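Local coordinates for protein ribonuclease VapC (Klebsiella pneumoniae, PDB 7BY3) that probably acts as the toxic, magnesium-dependent endoribonuclease of a VapBC-type toxin-antitoxin system, built on a PIN domain, at residues L38-W41 with M42-V46; G47-Y51 with H52-R56; V78-R81 with Q82-L86; K110-A113 with G114-G117. One frame throughout, in Å; residues are numbered along the deposited sequence.

Following the chain from its N terminus, the four contacts come in series, each finishing before the next begins, and since each joins adjacent segments none nests or crosses. Interaction 1 lies within helix 38-50, and interaction 2 turns the end of that helix into helix 54-61; the two meet where Met45 CE lies 3.8 Å from Glu54 CG. Interaction 3 ends helix 71-83, and interaction 4 closes a beta turn between helix 109-112 and strand 118-119. These last two also touch, with Tyr84 CD1 3.7 Å from Ile115 CG1. Interactions 2 and 3, with centres about 33 Å apart, lie on opposite sides of the chain's centre.

Interaction 1 of 4, residues L38-W41 with M42-V46; sequences LITW and MEVMV
The first turns of helix 38-50 in the PIN domain carry this contact, whose clearest side-chain pair is Trp41 and Met45, one turn apart. Met45 CG sits 3.4 Å from the centroid of the six-membered Trp41 ring and only 5° off the ring normal, a CH-pi contact over the face. The sulfur follows on the same ring: Met45 SD is 4.4 Å from that centroid, 20° off the normal, which makes a Met-aromatic contact. The torsions account for the placement: Trp41 CG stands anti to the backbone N (chi1 -170°), while the Met45 chain is bent at chi2 and again at chi3, folding the thioether back over the indole. Next along the chain from Trp41, Met42 CG lies 4.1 Å from Trp41 CE3, and the methyl Met42 CE is 4.3 Å from Leu38 CG.

Regular i to i+4 backbone bonds define the alpha-helix, from Met42 N to Leu38 O through Met45 N to Trp41 O, the latter 3.0 Å long. The helix carries different neighbours on its several flanks. Thr40 CG2 packs 4.0 Å from Val44 CG2, and both residues touch Leu13 of helix 10-17; Thr40 OG1 is hydrogen-bonded to Thr10 OG1, close to Asp9, a predicted magnesium ligand. Trp41 and Met42 instead pack on Gln71 and Ala74 of the second subunit. Glu43 runs side by side with Ile39 in the same direction, its OE2 4.1 Å from Ile39 CG2. Outside the two segments, the Glu43 carboxylate forms a salt bridge with a basic side chain of another protein's chain.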
loop_
_atom_site.group_PDB
_atom_site.type_symbol
_atom_site.label_atom_id
_atom_site.label_comp_id
_atom_site.label_asym_id
_atom_site.label_seq_id
_atom_site.Cartn_x
_atom_site.Cartn_y
_atom_site.Cartn_z
ATOM N N LEU B 38 1.435 -0.338 -6.896
ATOM C CA LEU B 38 -0.008 -0.346 -6.681
ATOM C C LEU B 38 -0.502 1.061 -6.340
ATOM O O LEU B 38 -1.636 1.425 -6.651
ATOM C CB LEU B 38 -0.383 -1.330 -5.570
ATOM C CG LEU B 38 -1.851 -1.747 -5.456
ATOM C CD1 LEU B 38 -2.426 -2.140 -6.813
ATOM C CD2 LEU B 38 -2.000 -2.884 -4.456
ATOM N N ILE B 39 0.362 1.844 -5.701
ATOM C CA ILE B 39 0.067 3.237 -5.384
ATOM C C ILE B 39 -0.217 4.033 -6.651
ATOM O O ILE B 39 -1.140 4.845 -6.695
ATOM C CB ILE B 39 1.232 3.896 -4.616
ATOM C CG1 ILE B 39 1.354 3.283 -3.220
ATOM C CG2 ILE B 39 1.039 5.404 -4.529
ATOM C CD1 ILE B 39 2.099 4.144 -2.238
ATOM N N THR B 40 0.579 3.781 -7.683
ATOM C CA THR B 40 0.410 4.453 -8.964
ATOM C C THR B 40 -0.874 3.997 -9.655
ATOM O O THR B 40 -1.600 4.812 -10.219
ATOM C CB THR B 40 1.619 4.208 -9.888
ATOM O OG1 THR B 40 2.775 4.852 -9.339
ATOM C CG2 THR B 40 1.361 4.766 -11.275
ATOM N N TRP B 41 -1.156 2.697 -9.592
ATOM C CA TRP B 41 -2.372 2.141 -10.181
ATOM C C TRP B 41 -3.614 2.848 -9.641
ATOM O O TRP B 41 -4.499 3.225 -10.403
ATOM C CB TRP B 41 -2.467 0.633 -9.915
ATOM C CG TRP B 41 -3.564 -0.059 -10.692
ATOM C CD1 TRP B 41 -3.447 -0.660 -11.910
ATOM C CD2 TRP B 41 -4.931 -0.212 -10.294
ATOM N NE1 TRP B 41 -4.658 -1.180 -12.300
ATOM C CE2 TRP B 41 -5.588 -0.920 -11.328
ATOM C CE3 TRP B 41 -5.672 0.173 -9.173
ATOM C CZ2 TRP B 41 -6.942 -1.245 -11.268
ATOM C CZ3 TRP B 41 -7.017 -0.151 -9.115
ATOM C CH2 TRP B 41 -7.637 -0.852 -10.157
ATOM N N MET B 42 -3.660 3.045 -8.326
ATOM C CA MET B 42 -4.801 3.687 -7.679
ATOM C C MET B 42 -4.953 5.156 -8.071
ATOM O O MET B 42 -6.058 5.614 -8.361
ATOM C CB MET B 42 -4.685 3.571 -6.157
ATOM C CG MET B 42 -4.845 2.156 -5.629
ATOM S SD MET B 42 -4.937 2.090 -3.832
ATOM C CE MET B 42 -3.232 1.746 -3.420
ATOM N N GLU B 43 -3.845 5.892 -8.077
ATOM C CA GLU B 43 -3.882 7.318 -8.394
ATOM C C GLU B 43 -4.209 7.575 -9.861
ATOM O O GLU B 43 -4.760 8.620 -10.202
ATOM C CB GLU B 43 -2.555 7.992 -8.034
ATOM C CG GLU B 43 -2.283 8.078 -6.541
ATOM C CD GLU B 43 -1.293 9.176 -6.187
ATOM O OE1 GLU B 43 -1.161 10.134 -6.978
ATOM O OE2 GLU B 43 -0.654 9.085 -5.117
ATOM N N VAL B 44 -3.866 6.631 -10.730
ATOM C CA VAL B 44 -4.229 6.741 -12.138
ATOM C C VAL B 44 -5.714 6.422 -12.321
ATOM O O VAL B 44 -6.408 7.080 -13.097
ATOM C CB VAL B 44 -3.373 5.808 -13.023
ATOM C CG1 VAL B 44 -3.889 5.800 -14.451
ATOM C CG2 VAL B 44 -1.917 6.248 -12.996
ATOM N N MET B 45 -6.200 5.428 -11.584
ATOM C CA MET B 45 -7.601 5.024 -11.665
ATOM C C MET B 45 -8.540 6.117 -11.154
ATOM O O MET B 45 -9.700 6.185 -11.558
ATOM C CB MET B 45 -7.835 3.726 -10.889
ATOM C CG MET B 45 -7.255 2.488 -11.558
ATOM S SD MET B 45 -7.806 2.270 -13.262
ATOM C CE MET B 45 -9.563 2.036 -13.021
ATOM N N VAL B 46 -8.035 6.963 -10.261
ATOM C CA VAL B 46 -8.781 8.136 -9.818
ATOM C C VAL B 46 -9.072 9.029 -11.021
ATOM O O VAL B 46 -10.176 9.552 -11.172
ATOM C CB VAL B 46 -8.008 8.932 -8.742
ATOM C CG1 VAL B 46 -8.500 10.372 -8.667
ATOM C CG2 VAL B 46 -8.117 8.245 -7.390
#

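Interaction 2 of 4, residues G47-Y51 with H52-R56; sequences GAKKY and HQEQR
The backbone leaves helix 38-50 through a Schellman motif, in which His52 takes a positive phi of 64° and two N-H groups point back into the last turn. Gln53 N donates to Ala48 O at 2.9 Å, lying in the carbonyl plane, and His52 N makes a weak bond to Lys49 O at 3.2 Å. Gln53 then occupies the N-cap position of helix 54-61, with Tyr51 and His52 lying between the end of helix 38-50 and this cap.

Among the side chains, the His52 imidazole folds back against the helix end, one face covered by Lys50 O, which lies 3.5 Å from the ring plane and over the ring centre. Its first torsion sets CG anti to the carbonyl carbon (chi1 -48°), which directs the ring back toward the final carbonyls of the helix. Across the corner, the extended chains of Lys49 and Glu54 meet at an angle. Glu54 OE2 lies against the lysine methylenes, 3.2 Å from Lys49 CG and 3.3 Å from Lys49 CE, rather than meeting the ammonium directly. Lys49 also packs on Gln82 of the second subunit, whereas Glu54 OE1 has a long, weak ion pair with Arg58.

Lys49 NZ and Glu54 OE2 stay 4.5 Å apart, too far for direct pairing, so the opposite charges probably add only a diffuse attraction across a corner closed chiefly by its backbone.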
loop_
_atom_site.group_PDB
_atom_site.type_symbol
_atom_site.label_atom_id
_atom_site.label_comp_id
_atom_site.label_asym_id
_atom_site.label_seq_id
_atom_site.Cartn_x
_atom_site.Cartn_y
_atom_site.Cartn_z
ATOM N N GLY B 47 -8.074 9.178 -11.887
ATOM C CA GLY B 47 -8.212 9.988 -13.082
ATOM C C GLY B 47 -8.992 9.285 -14.173
ATOM O O GLY B 47 -9.686 9.926 -14.962
ATOM N N ALA B 48 -8.876 7.962 -14.222
ATOM C CA ALA B 48 -9.619 7.165 -15.190
ATOM C C ALA B 48 -11.116 7.294 -14.952
ATOM O O ALA B 48 -11.912 7.285 -15.890
ATOM C CB ALA B 48 -9.195 5.711 -15.114
ATOM N N LYS B 49 -11.487 7.420 -13.682
ATOM C CA LYS B 49 -12.883 7.538 -13.289
ATOM C C LYS B 49 -13.435 8.929 -13.573
ATOM O O LYS B 49 -14.546 9.067 -14.084
ATOM C CB LYS B 49 -13.042 7.202 -11.808
ATOM C CG LYS B 49 -12.902 5.726 -11.515
ATOM C CD LYS B 49 -13.637 5.333 -10.257
ATOM C CE LYS B 49 -13.756 3.825 -10.163
ATOM N NZ LYS B 49 -14.242 3.383 -8.829
ATOM N N LYS B 50 -12.658 9.954 -13.236
ATOM C CA LYS B 50 -13.055 11.335 -13.489
ATOM C C LYS B 50 -13.322 11.577 -14.972
ATOM O O LYS B 50 -14.301 12.230 -15.338
ATOM C CB LYS B 50 -11.982 12.306 -12.982
ATOM C CG LYS B 50 -12.069 13.703 -13.593
ATOM C CD LYS B 50 -11.585 14.781 -12.634
ATOM C CE LYS B 50 -10.113 14.619 -12.297
ATOM N NZ LYS B 50 -9.595 15.787 -11.531
ATOM N N TYR B 51 -12.454 11.035 -15.822
ATOM C CA TYR B 51 -12.540 11.260 -17.260
ATOM C C TYR B 51 -13.296 10.153 -17.996
ATOM O O TYR B 51 -13.392 10.177 -19.224
ATOM C CB TYR B 51 -11.137 11.414 -17.849
ATOM C CG TYR B 51 -10.451 12.692 -17.425
ATOM C CD1 TYR B 51 -10.824 13.913 -17.970
ATOM C CD2 TYR B 51 -9.436 12.680 -16.478
ATOM C CE1 TYR B 51 -10.204 15.085 -17.585
ATOM C CE2 TYR B 51 -8.810 13.846 -16.087
ATOM C CZ TYR B 51 -9.199 15.046 -16.645
ATOM O OH TYR B 51 -8.579 16.212 -16.258
ATOM N N HIS B 52 -13.810 9.185 -17.241
ATOM C CA HIS B 52 -14.692 8.135 -17.761
ATOM C C HIS B 52 -14.022 7.221 -18.793
ATOM O O HIS B 52 -14.676 6.698 -19.695
ATOM C CB HIS B 52 -15.953 8.766 -18.360
ATOM C CG HIS B 52 -16.599 9.781 -17.472
ATOM N ND1 HIS B 52 -16.937 11.046 -17.902
ATOM C CD2 HIS B 52 -16.967 9.718 -16.167
ATOM C CE1 HIS B 52 -17.483 11.717 -16.908
ATOM N NE2 HIS B 52 -17.515 10.939 -15.844
ATOM N N GLN B 53 -12.709 7.056 -18.664
ATOM C CA GLN B 53 -11.927 6.121 -19.478
ATOM C C GLN B 53 -11.654 4.780 -18.796
ATOM O O GLN B 53 -10.824 4.000 -19.260
ATOM C CB GLN B 53 -10.620 6.769 -19.916
ATOM C CG GLN B 53 -10.853 7.800 -20.991
ATOM C CD GLN B 53 -11.656 7.235 -22.154
ATOM O OE1 GLN B 53 -11.407 6.121 -22.615
ATOM N NE2 GLN B 53 -12.642 7.994 -22.615
ATOM N N GLU B 54 -12.344 4.541 -17.686
ATOM C CA GLU B 54 -12.021 3.495 -16.714
ATOM C C GLU B 54 -11.637 2.115 -17.265
ATOM O O GLU B 54 -10.609 1.562 -16.873
ATOM C CB GLU B 54 -13.224 3.327 -15.786
ATOM C CG GLU B 54 -13.026 2.377 -14.630
ATOM C CD GLU B 54 -14.103 2.543 -13.581
ATOM O OE1 GLU B 54 -14.558 1.525 -13.020
ATOM O OE2 GLU B 54 -14.510 3.697 -13.332
ATOM N N GLN B 55 -12.441 1.559 -18.167
ATOM C CA GLN B 55 -12.151 0.227 -18.693
ATOM C C GLN B 55 -10.902 0.245 -19.569
ATOM O O GLN B 55 -10.095 -0.681 -19.531
ATOM C CB GLN B 55 -13.345 -0.319 -19.483
ATOM C CG GLN B 55 -13.086 -1.650 -20.186
ATOM C CD GLN B 55 -13.223 -2.849 -19.262
ATOM O OE1 GLN B 55 -12.229 -3.441 -18.840
ATOM N NE2 GLN B 55 -14.460 -3.217 -18.949
ATOM N N ARG B 56 -10.741 1.313 -20.345
ATOM C CA ARG B 56 -9.615 1.430 -21.269
ATOM C C ARG B 56 -8.298 1.713 -20.549
ATOM O O ARG B 56 -7.237 1.272 -20.989
ATOM C CB ARG B 56 -9.894 2.522 -22.304
ATOM C CG ARG B 56 -10.361 1.989 -23.651
ATOM C CD ARG B 56 -11.049 3.066 -24.479
ATOM N NE ARG B 56 -12.479 3.148 -24.193
ATOM C CZ ARG B 56 -13.267 4.145 -24.583
ATOM N NH1 ARG B 56 -12.765 5.159 -25.275
ATOM N NH2 ARG B 56 -14.559 4.132 -24.279
#

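Interaction 3 of 4, residues V78-R81 with Q82-L86; sequences VALR and QEYKL
Leu80 and Tyr84 meet first, lying side by side and pointing the same way: Leu80 CD2 is 3.9 Å from Tyr84 CE2 and reaches the phenol ring at its edge, near the ring plane. The same methyl, Leu80 CD2, is 4.0 Å from Glu83 OE1. One residue further on, the Arg81 chain, extended from CG to NE, passes Leu86 O with CG 3.0 Å away. With CG anti to the backbone N (chi1 -173°), it is the aliphatic part of the arginine that abuts this carbonyl, which is buried with no polar partner in the model.

The backbone at the end of helix 71-83 positions these side chains. Glu83 N to Ala79 O, at 3.1 Å and nearly straight (167°), and Tyr84 N to Leu80 O keep the i to i+4 pattern. Lys85 then leaves helical angles with a positive phi, and Leu86 N bonds five residues back to Arg81 O at 3.0 Å. This C-terminal turn swings Leu86 inward, with CD1 3.9 Å from Leu80 O and the side chain near Asp90, a predicted magnesium ligand. Further out, Leu80 and Leu86 both pack on Leu94 of helix 88-99, Tyr84 lies on Ile115 and Pro116, and Arg81 packs against Val46 of the second subunit.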
loop_
_atom_site.group_PDB
_atom_site.type_symbol
_atom_site.label_atom_id
_atom_site.label_comp_id
_atom_site.label_asym_id
_atom_site.label_seq_id
_atom_site.Cartn_x
_atom_site.Cartn_y
_atom_site.Cartn_z
ATOM N N VAL B 78 9.934 3.062 5.140
ATOM C CA VAL B 78 10.122 3.828 6.370
ATOM C C VAL B 78 11.550 4.364 6.455
ATOM O O VAL B 78 11.776 5.511 6.846
ATOM C CB VAL B 78 9.814 2.972 7.619
ATOM C CG1 VAL B 78 10.177 3.723 8.890
ATOM C CG2 VAL B 78 8.348 2.565 7.635
ATOM N N ALA B 79 12.505 3.528 6.066
ATOM C CA ALA B 79 13.914 3.896 6.095
ATOM C C ALA B 79 14.238 4.971 5.061
ATOM O O ALA B 79 14.962 5.922 5.355
ATOM C CB ALA B 79 14.779 2.670 5.868
ATOM N N LEU B 80 13.706 4.817 3.852
ATOM C CA LEU B 80 13.967 5.766 2.773
ATOM C C LEU B 80 13.396 7.137 3.075
ATOM O O LEU B 80 13.915 8.156 2.621
ATOM C CB LEU B 80 13.385 5.264 1.454
ATOM C CG LEU B 80 14.155 4.163 0.739
ATOM C CD1 LEU B 80 13.396 3.738 -0.497
ATOM C CD2 LEU B 80 15.543 4.653 0.378
ATOM N N ARG B 81 12.312 7.148 3.838
ATOM C CA ARG B 81 11.606 8.380 4.138
ATOM C C ARG B 81 12.444 9.298 5.018
ATOM O O ARG B 81 12.385 10.519 4.881
ATOM C CB ARG B 81 10.270 8.077 4.814
ATOM C CG ARG B 81 9.428 9.308 4.992
ATOM C CD ARG B 81 8.065 9.037 5.599
ATOM N NE ARG B 81 7.594 10.187 6.374
ATOM C CZ ARG B 81 8.225 10.713 7.423
ATOM N NH1 ARG B 81 9.350 10.176 7.884
ATOM N NH2 ARG B 81 7.709 11.768 8.040
ATOM N N GLN B 82 13.208 8.711 5.933
ATOM C CA GLN B 82 14.095 9.497 6.782
ATOM C C GLN B 82 15.414 9.851 6.100
ATOM O O GLN B 82 15.903 10.973 6.238
ATOM C CB GLN B 82 14.380 8.759 8.086
ATOM C CG GLN B 82 15.178 9.589 9.082
ATOM C CD GLN B 82 14.413 10.800 9.581
ATOM O OE1 GLN B 82 14.426 11.862 8.955
ATOM N NE2 GLN B 82 13.740 10.647 10.715
ATOM N N GLU B 83 15.994 8.893 5.382
ATOM C CA GLU B 83 17.276 9.118 4.725
ATOM C C GLU B 83 17.185 10.274 3.733
ATOM O O GLU B 83 18.023 11.174 3.739
ATOM C CB GLU B 83 17.758 7.849 4.013
ATOM C CG GLU B 83 19.248 7.861 3.681
ATOM C CD GLU B 83 19.657 6.757 2.719
ATOM O OE1 GLU B 83 18.774 5.999 2.268
ATOM O OE2 GLU B 83 20.866 6.645 2.422
ATOM N N TYR B 84 16.176 10.232 2.870
ATOM C CA TYR B 84 15.999 11.255 1.842
ATOM C C TYR B 84 14.951 12.337 2.131
ATOM O O TYR B 84 14.694 13.183 1.275
ATOM C CB TYR B 84 15.697 10.573 0.512
ATOM C CG TYR B 84 16.879 9.767 0.037
ATOM C CD1 TYR B 84 18.099 10.382 -0.203
ATOM C CD2 TYR B 84 16.789 8.395 -0.144
ATOM C CE1 TYR B 84 19.192 9.660 -0.623
ATOM C CE2 TYR B 84 17.879 7.662 -0.567
ATOM C CZ TYR B 84 19.079 8.301 -0.806
ATOM O OH TYR B 84 20.172 7.582 -1.228
ATOM N N LYS B 85 14.349 12.301 3.319
ATOM C CA LYS B 85 13.313 13.264 3.698
ATOM C C LYS B 85 12.184 13.267 2.678
ATOM O O LYS B 85 11.813 14.309 2.141
ATOM C CB LYS B 85 13.892 14.669 3.847
ATOM C CG LYS B 85 15.055 14.740 4.808
ATOM C CD LYS B 85 15.216 16.130 5.378
ATOM C CE LYS B 85 16.590 16.290 5.990
ATOM N NZ LYS B 85 16.519 16.843 7.365
ATOM N N LEU B 86 11.632 12.088 2.433
ATOM C CA LEU B 86 10.668 11.893 1.364
ATOM C C LEU B 86 9.254 11.829 1.899
ATOM O O LEU B 86 9.035 11.514 3.061
ATOM C CB LEU B 86 10.970 10.617 0.577
ATOM C CG LEU B 86 12.124 10.652 -0.414
ATOM C CD1 LEU B 86 12.459 9.235 -0.813
ATOM C CD2 LEU B 86 11.737 11.477 -1.628
#

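Interaction 4 of 4, residues K110-A113 with G114-G117; sequences KDFA and GIPG
Apolar contact joins Phe112 and Ile115, whose side chains meet at an angle: Ile115 CD1 comes within 3.6 Å of Phe112 CD1 and 3.8 Å of Phe112 CA. Ile115 CG1 stands anti to the carbonyl carbon (chi1 -59°), and the chain is extended beyond it, so that its terminal methyl reaches back over the start of the turn. That methyl, Ile115 CD1, also lies 3.8 Å from Asp111 O. Both side chains continue into the interior by packing on Leu94 of helix 88-99.

Hydrogen bonding across the segments comes from the backbone. Ile115 N donates to Phe112 O at 3.2 Å, approaching from above the carbonyl plane, 39° out of it. Ile115 CB lies 3.3 Å from Phe112 O, in van der Waals contact beside the N-H.

Backbone conformation supplies the rest: Ala113 has polyproline-like angles, while Gly114 has a positive phi of 92°, at which Ala113 O crowds the space beside CA, a geometry that by itself calls for glycine.

Polar and charged interactions lie at the edge of the contact. Asp111 OD2 is hydrogen-bonded to Asn108 ND2 and forms a salt bridge with Lys87 NZ, and it sits close to Asp90, a predicted magnesium ligand.

Together these features define a type II beta turn from Phe112 to Ile115, with glycine at its third position, leading from helix 109-112 toward strand 118-119 beside the probable metal site of the PIN domain.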
loop_
_atom_site.group_PDB
_atom_site.type_symbol
_atom_site.label_atom_id
_atom_site.label_comp_id
_atom_site.label_asym_id
_atom_site.label_seq_id
_atom_site.Cartn_x
_atom_site.Cartn_y
_atom_site.Cartn_z
ATOM N N LYS B 110 12.808 17.765 -7.688
ATOM C CA LYS B 110 12.837 18.448 -6.402
ATOM C C LYS B 110 13.056 17.464 -5.262
ATOM O O LYS B 110 13.902 17.676 -4.395
ATOM C CB LYS B 110 11.534 19.224 -6.196
ATOM C CG LYS B 110 11.514 20.116 -4.972
ATOM C CD LYS B 110 10.246 20.953 -4.939
ATOM C CE LYS B 110 9.991 21.518 -3.554
ATOM N NZ LYS B 110 10.569 20.655 -2.488
ATOM N N ASP B 111 12.280 16.387 -5.272
ATOM C CA ASP B 111 12.398 15.345 -4.261
ATOM C C ASP B 111 13.508 14.322 -4.535
ATOM O O ASP B 111 14.187 13.884 -3.609
ATOM C CB ASP B 111 11.058 14.618 -4.108
ATOM C CG ASP B 111 9.957 15.524 -3.581
ATOM O OD1 ASP B 111 10.267 16.451 -2.801
ATOM O OD2 ASP B 111 8.781 15.306 -3.943
ATOM N N PHE B 112 13.673 13.923 -5.793
ATOM C CA PHE B 112 14.506 12.759 -6.110
ATOM C C PHE B 112 15.943 12.991 -6.592
ATOM O O PHE B 112 16.665 12.024 -6.835
ATOM C CB PHE B 112 13.783 11.902 -7.148
ATOM C CG PHE B 112 12.764 10.981 -6.553
ATOM C CD1 PHE B 112 13.164 9.860 -5.847
ATOM C CD2 PHE B 112 11.411 11.236 -6.689
ATOM C CE1 PHE B 112 12.237 9.008 -5.291
ATOM C CE2 PHE B 112 10.476 10.384 -6.136
ATOM C CZ PHE B 112 10.891 9.269 -5.435
ATOM N N ALA B 113 16.370 14.239 -6.737
ATOM C CA ALA B 113 17.731 14.497 -7.206
ATOM C C ALA B 113 18.764 14.080 -6.160
ATOM O O ALA B 113 18.604 14.354 -4.974
ATOM C CB ALA B 113 17.904 15.961 -7.570
ATOM N N GLY B 114 19.826 13.419 -6.608
ATOM C CA GLY B 114 20.855 12.935 -5.706
ATOM C C GLY B 114 20.588 11.516 -5.245
ATOM O O GLY B 114 21.407 10.908 -4.558
ATOM N N ILE B 115 19.430 10.988 -5.628
ATOM C CA ILE B 115 19.055 9.623 -5.282
ATOM C C ILE B 115 19.409 8.665 -6.413
ATOM O O ILE B 115 18.917 8.813 -7.531
ATOM C CB ILE B 115 17.551 9.514 -4.969
ATOM C CG1 ILE B 115 17.182 10.438 -3.806
ATOM C CG2 ILE B 115 17.176 8.074 -4.655
ATOM C CD1 ILE B 115 15.714 10.413 -3.438
ATOM N N PRO B 116 20.271 7.679 -6.122
ATOM C CA PRO B 116 20.725 6.702 -7.117
ATOM C C PRO B 116 19.582 5.872 -7.688
ATOM O O PRO B 116 18.593 5.627 -7.001
ATOM C CB PRO B 116 21.695 5.819 -6.324
ATOM C CG PRO B 116 21.293 5.992 -4.901
ATOM C CD PRO B 116 20.845 7.413 -4.791
ATOM N N GLY B 117 19.722 5.451 -8.941
ATOM C CA GLY B 117 18.730 4.602 -9.574
ATOM C C GLY B 117 17.463 5.328 -9.983
ATOM O O GLY B 117 16.435 4.700 -10.222
#